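Local coordinates for protein tRNA uridine(34) acetyltransferase (Methanocaldococcus infernus, PDB 6IA8) that mediates formation of 5-(carboxymethyl)uridine at the wobble position of tRNA, using acetyl-CoA and S-adenosyl-L-methionine with a [4Fe-4S] cluster, at residues R119-I122 with E123-E126; F155-R158 with C159-M163; A240-L243 with L244-G248; V498-Y501 with Y502-L505. All blocks are in the same frame, centred on the assembly; numbering follows the deposited sequence. Where two conformers were deposited one is given.

Interaction 1 of 4, residues R119-I122 with E123-E126; sequences RARI and EQLE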
loop_
_atom_site.group_PDB
_atom_site.type_symbol
_atom_site.label_atom_id
_atom_site.label_comp_id
_atom_site.label_asym_id
_atom_site.label_seq_id
_atom_site.Cartn_x
_atom_site.Cartn_y
_atom_site.Cartn_z
ATOM N N ARG A 119 -15.640 -10.972 -9.979
ATOM C CA ARG A 119 -16.820 -11.671 -9.478
ATOM C C ARG A 119 -16.439 -12.943 -8.723
ATOM O O ARG A 119 -16.953 -13.210 -7.625
ATOM C CB ARG A 119 -17.758 -11.983 -10.652
ATOM C CG ARG A 119 -18.874 -12.942 -10.333
ATOM C CD ARG A 119 -20.110 -12.257 -9.803
ATOM N NE ARG A 119 -21.196 -13.202 -9.519
ATOM C CZ ARG A 119 -22.318 -12.868 -8.887
ATOM N NH1 ARG A 119 -22.513 -11.615 -8.497
ATOM N NH2 ARG A 119 -23.243 -13.784 -8.649
ATOM N N ALA A 120 -15.551 -13.757 -9.304
ATOM C CA ALA A 120 -15.231 -15.044 -8.690
ATOM C C ALA A 120 -14.608 -14.864 -7.303
ATOM O O ALA A 120 -14.880 -15.641 -6.376
ATOM C CB ALA A 120 -14.301 -15.846 -9.611
ATOM N N ARG A 121 -13.758 -13.853 -7.148
ATOM C CA ARG A 121 -13.130 -13.605 -5.856
ATOM C C ARG A 121 -14.164 -13.152 -4.828
ATOM O O ARG A 121 -14.123 -13.568 -3.665
ATOM C CB ARG A 121 -12.019 -12.562 -6.018
ATOM C CG ARG A 121 -11.203 -12.321 -4.755
ATOM C CD ARG A 121 -10.480 -13.566 -4.270
ATOM N NE ARG A 121 -9.987 -13.406 -2.902
ATOM C CZ ARG A 121 -9.589 -14.413 -2.132
ATOM N NH1 ARG A 121 -9.616 -15.653 -2.594
ATOM N NH2 ARG A 121 -9.168 -14.181 -0.900
ATOM N N ILE A 122 -15.101 -12.297 -5.239
ATOM C CA ILE A 122 -16.127 -11.818 -4.318
ATOM C C ILE A 122 -16.999 -12.974 -3.850
ATOM O O ILE A 122 -17.261 -13.132 -2.651
ATOM C CB ILE A 122 -16.958 -10.707 -4.982
ATOM C CG1 ILE A 122 -16.105 -9.424 -5.099
ATOM C CG2 ILE A 122 -18.215 -10.418 -4.173
ATOM C CD1 ILE A 122 -16.709 -8.379 -6.050
ATOM N N GLU A 123 -17.458 -13.809 -4.784
ATOM C CA GLU A 123 -18.284 -14.950 -4.405
ATOM C C GLU A 123 -17.513 -15.908 -3.503
ATOM O O GLU A 123 -18.073 -16.456 -2.547
ATOM C CB GLU A 123 -18.790 -15.670 -5.658
ATOM C CG GLU A 123 -19.705 -14.808 -6.520
ATOM C CD GLU A 123 -20.943 -14.344 -5.771
ATOM O OE1 GLU A 123 -21.669 -15.209 -5.221
ATOM O OE2 GLU A 123 -21.184 -13.121 -5.732
ATOM N N GLN A 124 -16.235 -16.150 -3.810
ATOM C CA GLN A 124 -15.418 -17.024 -2.971
ATOM C C GLN A 124 -15.291 -16.478 -1.556
ATOM O O GLN A 124 -15.320 -17.245 -0.588
ATOM C CB GLN A 124 -14.053 -17.193 -3.634
ATOM C CG GLN A 124 -12.979 -17.832 -2.817
ATOM C CD GLN A 124 -11.612 -17.704 -3.485
ATOM O OE1 GLN A 124 -10.582 -17.629 -2.812
ATOM N NE2 GLN A 124 -11.600 -17.668 -4.815
ATOM N N LEU A 125 -15.174 -15.154 -1.413
ATOM C CA LEU A 125 -15.084 -14.557 -0.086
ATOM C C LEU A 125 -16.424 -14.620 0.630
ATOM O O LEU A 125 -16.480 -14.888 1.835
ATOM C CB LEU A 125 -14.590 -13.109 -0.187
ATOM C CG LEU A 125 -13.107 -12.950 -0.546
ATOM C CD1 LEU A 125 -12.767 -11.495 -0.869
ATOM C CD2 LEU A 125 -12.199 -13.473 0.563
ATOM N N GLU A 126 -17.519 -14.377 -0.092
ATOM C CA GLU A 126 -18.839 -14.521 0.509
ATOM C C GLU A 126 -19.084 -15.951 0.964
ATOM O O GLU A 126 -19.768 -16.172 1.970
ATOM C CB GLU A 126 -19.917 -14.099 -0.484
ATOM C CG GLU A 126 -19.883 -12.609 -0.839
ATOM C CD GLU A 126 -20.914 -12.248 -1.894
ATOM O OE1 GLU A 126 -21.348 -11.072 -1.932
ATOM O OE2 GLU A 126 -21.286 -13.146 -2.686
#
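Arg119 lays its guanidinium against the carboxylate of Glu123, one turn further along helix 114-127. With CG anti to the backbone N (chi1 168°) and the chain bent at chi2, the head is carried down the helix until the two flat groups stack, their planes 18° apart and Glu123 OE2 above the centre of the guanidinium. Arg119 NH1 and Glu123 OE2 lie 3.4 Å apart, a salt bridge of charge alone, since no N-H points at the oxygen. It belongs to one of two deposited conformers of Glu123, so how often it forms is doubtful. The backbone link is firmer: Glu123 N donates to Arg119 O at 2.9 Å. Ala120 accepts from Gln124 N through its carbonyl, while its methyl rests on Phe110. Arg121 folds back at chi2 and spreads one guanidinium face over Leu125, whose CD2 is 3.4 Å from Arg121 NH2; the chain also packs on Val65 of strand 63-68. Gln124 reaches the edge of the same guanidinium, but too closely in the model to be trusted. Ile122, buried, runs side by side with Glu126, its CG2 3.9 Å from Glu126 OE1, and its carbonyl oxygen takes Glu126 N at 2.9 Å. Leu125 packs on Ala63, so the helix is seated on an outermost strand of the parallel radical SAM sheet. The chemistry implies a division of labour: the repeating backbone bonds and the buried Ile122 and Leu125 fix the helix, whereas the stacked ion pair supplies charge attraction without a directed bond and probably adds less directional hold.

Interaction 2 of 4, residues F155-R158 with C159-M163; sequences FIKR and CLDAM. With SO4 (sulfate ion), chain F.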
loop_
_atom_site.group_PDB
_atom_site.type_symbol
_atom_site.label_atom_id
_atom_site.label_comp_id
_atom_site.label_asym_id
_atom_site.label_seq_id
_atom_site.Cartn_x
_atom_site.Cartn_y
_atom_site.Cartn_z
ATOM N N PHE A 155 -10.605 -2.472 -18.603
ATOM C CA PHE A 155 -10.327 -3.462 -17.565
ATOM C C PHE A 155 -10.870 -3.006 -16.218
ATOM O O PHE A 155 -11.517 -3.774 -15.488
ATOM C CB PHE A 155 -8.824 -3.709 -17.482
ATOM C CG PHE A 155 -8.455 -4.899 -16.658
ATOM C CD1 PHE A 155 -8.354 -4.801 -15.287
ATOM C CD2 PHE A 155 -8.218 -6.124 -17.259
ATOM C CE1 PHE A 155 -8.005 -5.905 -14.528
ATOM C CE2 PHE A 155 -7.872 -7.231 -16.513
ATOM C CZ PHE A 155 -7.759 -7.140 -15.155
ATOM N N ILE A 156 -10.612 -1.748 -15.870
ATOM C CA ILE A 156 -11.100 -1.234 -14.596
ATOM C C ILE A 156 -12.619 -1.131 -14.612
ATOM O O ILE A 156 -13.287 -1.437 -13.612
ATOM C CB ILE A 156 -10.454 0.120 -14.264
ATOM C CG1 ILE A 156 -8.935 -0.043 -14.080
ATOM C CG2 ILE A 156 -11.121 0.699 -13.015
ATOM C CD1 ILE A 156 -8.505 -1.018 -13.039
ATOM N N LYS A 157 -13.184 -0.691 -15.738
ATOM C CA LYS A 157 -14.634 -0.618 -15.880
ATOM C C LYS A 157 -15.275 -1.957 -15.551
ATOM O O LYS A 157 -16.265 -2.029 -14.814
ATOM C CB LYS A 157 -14.997 -0.193 -17.303
ATOM C CG LYS A 157 -16.474 -0.203 -17.579
ATOM C CD LYS A 157 -16.762 0.135 -19.079
ATOM C CE LYS A 157 -18.175 -0.170 -19.438
ATOM N NZ LYS A 157 -18.506 -1.617 -19.326
ATOM N N ARG A 158 -14.720 -3.036 -16.105
ATOM C CA ARG A 158 -15.331 -4.349 -15.944
ATOM C C ARG A 158 -15.173 -4.877 -14.525
ATOM O O ARG A 158 -16.030 -5.634 -14.041
ATOM C CB ARG A 158 -14.723 -5.330 -16.956
ATOM C CG ARG A 158 -15.073 -5.039 -18.406
ATOM C CD ARG A 158 -16.593 -5.149 -18.632
ATOM N NE ARG A 158 -17.041 -6.543 -18.542
ATOM C CZ ARG A 158 -18.286 -6.928 -18.302
ATOM N NH1 ARG A 158 -19.223 -6.026 -18.084
ATOM N NH2 ARG A 158 -18.579 -8.216 -18.261
ATOM N N CYS A 159 -14.059 -4.562 -13.865
ATOM C CA CYS A 159 -13.955 -4.908 -12.451
ATOM C C CYS A 159 -15.046 -4.218 -11.641
ATOM O O CYS A 159 -15.660 -4.825 -10.747
ATOM C CB CYS A 159 -12.570 -4.528 -11.920
ATOM S SG CYS A 159 -11.189 -5.449 -12.640
ATOM N N LEU A 160 -15.272 -2.936 -11.913
ATOM C CA LEU A 160 -16.331 -2.211 -11.232
ATOM C C LEU A 160 -17.703 -2.749 -11.610
ATOM O O LEU A 160 -18.607 -2.763 -10.763
ATOM C CB LEU A 160 -16.241 -0.720 -11.542
ATOM C CG LEU A 160 -14.980 -0.030 -11.029
ATOM C CD1 LEU A 160 -14.925 1.387 -11.547
ATOM C CD2 LEU A 160 -14.956 -0.066 -9.520
ATOM N N ASP A 161 -17.887 -3.156 -12.877
ATOM C CA ASP A 161 -19.145 -3.780 -13.281
ATOM C C ASP A 161 -19.442 -4.986 -12.402
ATOM O O ASP A 161 -20.592 -5.208 -12.016
ATOM C CB ASP A 161 -19.110 -4.200 -14.763
ATOM C CG ASP A 161 -19.147 -3.018 -15.719
ATOM O OD1 ASP A 161 -19.533 -1.898 -15.314
ATOM O OD2 ASP A 161 -18.804 -3.209 -16.902
ATOM N N ALA A 162 -18.424 -5.818 -12.138
ATOM C CA ALA A 162 -18.614 -6.998 -11.301
ATOM C C ALA A 162 -18.981 -6.607 -9.886
ATOM O O ALA A 162 -19.824 -7.255 -9.263
ATOM C CB ALA A 162 -17.354 -7.850 -11.275
ATOM N N MET A 163 -18.372 -5.543 -9.363
ATOM C CA MET A 163 -18.733 -5.084 -8.030
ATOM C C MET A 163 -20.130 -4.503 -8.029
ATOM O O MET A 163 -20.880 -4.700 -7.066
ATOM C CB MET A 163 -17.741 -4.034 -7.522
ATOM C CG MET A 163 -16.304 -4.529 -7.433
ATOM S SD MET A 163 -15.256 -3.175 -6.838
ATOM C CE MET A 163 -13.751 -3.523 -7.745
HETATM S S SO4 F . -18.285 -4.368 -22.321
HETATM O O1 SO4 F . -17.871 -2.974 -22.153
HETATM O O2 SO4 F . -18.926 -4.831 -21.093
HETATM O O3 SO4 F . -19.227 -4.460 -23.431
HETATM O O4 SO4 F . -17.129 -5.224 -22.605
#
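Asp161 OD2 is gripped by two cations from the preceding turn of helix 149-164. Lys157 NZ donates to Asp161 OD2 at 2.9 Å, on the syn lone pair, and Arg158 NH1 reaches the same OD2 at 3.1 Å from the anti side, 26° out of the carboxylate plane. Lys157 runs out extended from CG and bends only at chi4 (-63°), which turns the ammonium in to OD2, near the plane of the carboxylate; Arg158 bends at both chi2 and chi3, bringing the edge of its guanidinium to the acid with the two planes steeply inclined. A sulfate, probably from the crystallisation liquor, joins the cluster: Lys157 NZ donates to its O1 at 3.2 Å, and its O2 lies over one face of the Arg158 guanidinium. Trp154 NE1 also binds this anion. Further round the helix the contacts turn apolar. Cys159 SG sits obliquely to the Phe155 ring, 4.5 Å from its centroid, a sulfur-aromatic contact, and Ile156 CG2 meets Leu160 CD1 at 4.1 Å. In the second shell, Ser168 OG is hydrogen-bonded to Asp161 OD1 and fixes the turn of the carboxylate, while Glu167 makes a further salt bridge to Lys157. Phe155 and Cys159 pack against helix 114-127, and Ile156, Cys159 and Met163 against strand 134-140, placing this helix on the parallel sheet of the radical SAM core. Two cations converge on one carboxylate oxygen, with Glu167 and the sulfate sharing their charge; they probably favour the ionised carboxylate, although Glu167 lies close to the same oxygen, and its rotation is held from both oxygens.

Interaction 3 of 4, residues A240-L243 with L244-G248; sequences ATQL and LKDSG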
loop_
_atom_site.group_PDB
_atom_site.type_symbol
_atom_site.label_atom_id
_atom_site.label_comp_id
_atom_site.label_asym_id
_atom_site.label_seq_id
_atom_site.Cartn_x
_atom_site.Cartn_y
_atom_site.Cartn_z
ATOM N N ALA A 240 9.678 8.947 -9.723
ATOM C CA ALA A 240 8.318 8.422 -9.586
ATOM C C ALA A 240 7.763 8.681 -8.190
ATOM O O ALA A 240 6.587 9.043 -8.034
ATOM C CB ALA A 240 8.284 6.914 -9.889
ATOM N N THR A 241 8.575 8.441 -7.157
ATOM C CA THR A 241 8.099 8.634 -5.790
ATOM C C THR A 241 7.648 10.073 -5.563
ATOM O O THR A 241 6.576 10.316 -4.988
ATOM C CB THR A 241 9.199 8.255 -4.797
ATOM O OG1 THR A 241 9.519 6.847 -4.868
ATOM C CG2 THR A 241 8.754 8.578 -3.342
ATOM N N GLN A 242 8.434 11.044 -6.036
ATOM C CA GLN A 242 8.069 12.447 -5.868
ATOM C C GLN A 242 6.808 12.808 -6.653
ATOM O O GLN A 242 5.946 13.538 -6.159
ATOM C CB GLN A 242 9.232 13.326 -6.319
ATOM C CG GLN A 242 8.916 14.827 -6.318
ATOM C CD GLN A 242 8.581 15.377 -7.675
ATOM O OE1 GLN A 242 9.280 15.109 -8.644
ATOM N NE2 GLN A 242 7.518 16.178 -7.752
ATOM N N LEU A 243 6.703 12.357 -7.899
ATOM C CA LEU A 243 5.521 12.683 -8.686
ATOM C C LEU A 243 4.274 12.070 -8.065
ATOM O O LEU A 243 3.203 12.680 -8.079
ATOM C CB LEU A 243 5.697 12.195 -10.117
ATOM C CG LEU A 243 6.767 12.915 -10.945
ATOM C CD1 LEU A 243 6.947 12.184 -12.267
ATOM C CD2 LEU A 243 6.380 14.357 -11.178
ATOM N N LEU A 244 4.394 10.854 -7.524
ATOM C CA LEU A 244 3.262 10.198 -6.872
ATOM C C LEU A 244 2.860 10.949 -5.605
ATOM O O LEU A 244 1.680 11.257 -5.397
ATOM C CB LEU A 244 3.626 8.739 -6.551
ATOM C CG LEU A 244 3.683 7.801 -7.765
ATOM C CD1 LEU A 244 4.369 6.493 -7.352
ATOM C CD2 LEU A 244 2.363 7.552 -8.355
ATOM N N LYS A 245 3.838 11.269 -4.754
ATOM C CA LYS A 245 3.554 11.978 -3.514
ATOM C C LYS A 245 2.923 13.335 -3.796
ATOM O O LYS A 245 1.965 13.731 -3.127
ATOM C CB LYS A 245 4.838 12.160 -2.719
ATOM C CG LYS A 245 5.396 10.911 -1.994
ATOM C CD LYS A 245 4.401 10.351 -0.969
ATOM C CE LYS A 245 5.099 9.310 -0.093
ATOM N NZ LYS A 245 6.006 9.997 0.864
ATOM N N ASP A 246 3.444 14.064 -4.790
ATOM C CA ASP A 246 2.927 15.387 -5.113
ATOM C C ASP A 246 1.625 15.324 -5.881
ATOM O O ASP A 246 1.068 16.374 -6.177
ATOM C CB ASP A 246 3.981 16.196 -5.892
ATOM C CG ASP A 246 5.086 16.714 -4.973
ATOM O OD1 ASP A 246 4.821 16.854 -3.734
ATOM O OD2 ASP A 246 6.188 16.996 -5.482
ATOM N N SER A 247 1.137 14.134 -6.221
ATOM C CA SER A 247 -0.208 13.941 -6.738
ATOM C C SER A 247 -1.134 13.321 -5.695
ATOM O O SER A 247 -2.257 12.938 -6.024
ATOM C CB SER A 247 -0.134 13.071 -7.991
ATOM O OG SER A 247 0.736 13.663 -8.964
ATOM N N GLY A 248 -0.689 13.211 -4.448
ATOM C CA GLY A 248 -1.543 12.737 -3.372
ATOM C C GLY A 248 -1.669 11.233 -3.253
ATOM O O GLY A 248 -2.515 10.750 -2.492
#
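Three successive backbone bonds run along the C-terminal part of helix 234-245: Leu244 N, Lys245 N and Asp246 N each donate at 2.9 Å to Ala240 O, Thr241 O and Gln242 O in turn. The chain then leaves the helix through a type I turn from Lys245 to Gly248, with Gly248 N bonded to Lys245 O. Gly248, at positive phi, is the C-prime residue of the Schellman motif that ends this helix, just ahead of strand 250-255. Ser247 OG donates to Leu243 O at 2.8 Å, a side-chain bond at the helix end. Gln242 bends at chi2 (-100°) and extends NE2 to Asp246 OD2 at 2.8 Å, nearly straight at 169° and within the amide plane. That oxygen is met on its anti side, and it also accepts from Lys430 N; Asp246 OD1 pairs with Arg426, linking the helix end to the acetyltransferase domain. Replacing Gln242 by a leucine would probably cost Asp246 OD2 one of its donors and leave the carboxylate less firmly aimed at Arg426, and Lys239 NZ would lose its bond to Gln242 OE1. Lys245 NZ forms a salt bridge with Glu406, while Leu244 packs on Leu215 and Val251 of the sheet.

Interaction 4 of 4, residues V498-Y501 with Y502-L505; sequences VREY and YRKL. With SO4 (sulfate ion), chain G; SO4 (sulfate ion), chain D.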
loop_
_atom_site.group_PDB
_atom_site.type_symbol
_atom_site.label_atom_id
_atom_site.label_comp_id
_atom_site.label_asym_id
_atom_site.label_seq_id
_atom_site.Cartn_x
_atom_site.Cartn_y
_atom_site.Cartn_z
ATOM N N VAL A 498 -15.478 5.704 -1.373
ATOM C CA VAL A 498 -15.352 6.493 -0.151
ATOM C C VAL A 498 -15.747 7.954 -0.365
ATOM O O VAL A 498 -15.805 8.723 0.611
ATOM C CB VAL A 498 -13.912 6.422 0.409
ATOM C CG1 VAL A 498 -13.851 6.981 1.833
ATOM C CG2 VAL A 498 -13.365 5.022 0.358
ATOM N N ARG A 499 -15.993 8.371 -1.605
ATOM C CA ARG A 499 -16.303 9.770 -1.866
ATOM C C ARG A 499 -17.475 10.228 -1.013
ATOM O O ARG A 499 -17.479 11.352 -0.497
ATOM C CB ARG A 499 -16.591 9.949 -3.360
ATOM C CG ARG A 499 -15.340 9.703 -4.228
ATOM C CD ARG A 499 -15.646 9.722 -5.723
ATOM N NE ARG A 499 -14.430 9.605 -6.521
ATOM C CZ ARG A 499 -14.396 9.219 -7.793
ATOM N NH1 ARG A 499 -15.517 8.904 -8.426
ATOM N NH2 ARG A 499 -13.234 9.136 -8.431
ATOM N N GLU A 500 -18.476 9.356 -0.843
ATOM C CA GLU A 500 -19.665 9.721 -0.077
ATOM C C GLU A 500 -19.289 10.111 1.344
ATOM O O GLU A 500 -19.877 11.030 1.920
ATOM C CB GLU A 500 -20.674 8.566 -0.073
ATOM C CG GLU A 500 -22.080 8.968 0.298
ATOM C CD GLU A 500 -22.666 9.990 -0.657
ATOM O OE1 GLU A 500 -22.849 11.155 -0.242
ATOM O OE2 GLU A 500 -22.932 9.633 -1.824
ATOM N N TYR A 501 -18.297 9.436 1.920
ATOM C CA TYR A 501 -17.862 9.738 3.278
ATOM C C TYR A 501 -17.342 11.162 3.375
ATOM O O TYR A 501 -17.676 11.889 4.315
ATOM C CB TYR A 501 -16.778 8.751 3.709
ATOM C CG TYR A 501 -16.178 9.021 5.083
ATOM C CD1 TYR A 501 -16.776 8.524 6.240
ATOM C CD2 TYR A 501 -15.039 9.788 5.218
ATOM C CE1 TYR A 501 -16.226 8.771 7.497
ATOM C CE2 TYR A 501 -14.475 10.045 6.465
ATOM C CZ TYR A 501 -15.076 9.543 7.606
ATOM O OH TYR A 501 -14.523 9.788 8.837
ATOM N N TYR A 502 -16.535 11.585 2.403
ATOM C CA TYR A 502 -16.003 12.944 2.431
ATOM C C TYR A 502 -17.065 13.986 2.094
ATOM O O TYR A 502 -16.994 15.125 2.583
ATOM C CB TYR A 502 -14.790 13.038 1.489
ATOM C CG TYR A 502 -13.642 12.137 1.984
ATOM C CD1 TYR A 502 -12.914 12.479 3.093
ATOM C CD2 TYR A 502 -13.337 10.923 1.359
ATOM C CE1 TYR A 502 -11.906 11.663 3.582
ATOM C CE2 TYR A 502 -12.339 10.088 1.842
ATOM C CZ TYR A 502 -11.612 10.480 2.949
ATOM O OH TYR A 502 -10.602 9.685 3.441
ATOM N N ARG A 503 -18.057 13.626 1.286
ATOM C CA ARG A 503 -19.153 14.554 1.056
ATOM C C ARG A 503 -19.855 14.884 2.363
ATOM O O ARG A 503 -20.211 16.042 2.601
ATOM C CB ARG A 503 -20.151 13.985 0.049
ATOM C CG ARG A 503 -19.598 13.905 -1.350
ATOM C CD ARG A 503 -20.718 13.647 -2.416
ATOM N NE ARG A 503 -20.114 13.537 -3.741
ATOM C CZ ARG A 503 -19.891 12.393 -4.382
ATOM N NH1 ARG A 503 -20.241 11.233 -3.834
ATOM N NH2 ARG A 503 -19.324 12.414 -5.588
ATOM N N LYS A 504 -20.063 13.880 3.222
ATOM C CA LYS A 504 -20.662 14.131 4.531
ATOM C C LYS A 504 -19.848 15.146 5.331
ATOM O O LYS A 504 -20.397 15.853 6.180
ATOM C CB LYS A 504 -20.773 12.825 5.323
ATOM C CG LYS A 504 -22.061 12.044 5.149
ATOM C CD LYS A 504 -22.044 11.153 3.928
ATOM C CE LYS A 504 -23.279 10.260 3.881
ATOM N NZ LYS A 504 -23.291 9.240 4.971
ATOM N N LEU A 505 -18.542 15.216 5.106
ATOM C CA LEU A 505 -17.687 16.154 5.821
ATOM C C LEU A 505 -17.522 17.486 5.096
ATOM O O LEU A 505 -16.620 18.258 5.443
ATOM C CB LEU A 505 -16.309 15.520 6.061
ATOM C CG LEU A 505 -16.299 14.171 6.780
ATOM C CD1 LEU A 505 -14.897 13.771 7.122
ATOM C CD2 LEU A 505 -17.163 14.227 8.035
HETATM S S SO4 G . -19.913 16.522 -5.554
HETATM O O1 SO4 G . -18.836 15.835 -4.849
HETATM O O2 SO4 G . -20.882 17.005 -4.576
HETATM O O3 SO4 G . -20.555 15.592 -6.475
HETATM O O4 SO4 G . -19.382 17.651 -6.307
HETATM S S SO4 D . -15.564 8.255 12.073
HETATM O O1 SO4 D . -15.265 9.639 12.488
HETATM O O2 SO4 D . -16.545 7.735 13.069
HETATM O O3 SO4 D . -16.112 8.265 10.724
HETATM O O4 SO4 D . -14.338 7.442 12.153
#
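Tyr501 points CG to the far side of its backbone N (chi1 176°), whereas Tyr502 sets its own opposite the carbonyl carbon (chi1 -64°), bringing consecutive rings together. The edge of Tyr501 approaches the face of Tyr502, planes at 88° and centroids 5.3 Å apart, in a T-shaped pair. Val498 CG1 packs 3.5 Å from Tyr502 CE2, and Leu505 CD1 3.8 Å from Tyr501 CE2. Across the helix, Arg503 extends from CG to NE and binds a sulfate in its guanidinium plane, Arg503 NE to O1 at 2.9 Å. Its NH1 makes a long salt bridge to Glu500 OE2 and a firmer one to Glu179 of the radical SAM part. Replacing Arg503 by an alanine would probably cost Glu179 one arginine partner, with Arg499 remaining, and the sulfate its NE donor. Tyr501 OH donates to O3 of a second sulfate at 2.9 Å, which also binds Gly468 N, Gly470 N and Arg471 N. Both anions probably come from the crystallisation liquor. Those amides belong to the pyrophosphate-binding turn of the GNAT fold, and Tyr502, packed on Leu446, is by similarity an acetyl-CoA ligand, consistent with an acetyl-CoA site here.

From the N terminus the four contacts follow in series; each joins contiguous segments within or at the end of one helix, so none closes a loop and none nests in or crosses another. Interactions 1 and 2 sit on neighbouring helices of the radical SAM core and touch, Ile122 CD1 against Met163 CG at 4.1 Å, with centres about 14 Å apart. Interaction 3 lies on the same parallel sheet, on the opposite side of the chain's centre from interaction 1, and joins the acetyltransferase domain through Asp246 and Lys245. Interaction 4, in that domain, answers through Arg499 and Arg503, both paired with Glu179; its nearest atoms are about 8 Å from interaction 2.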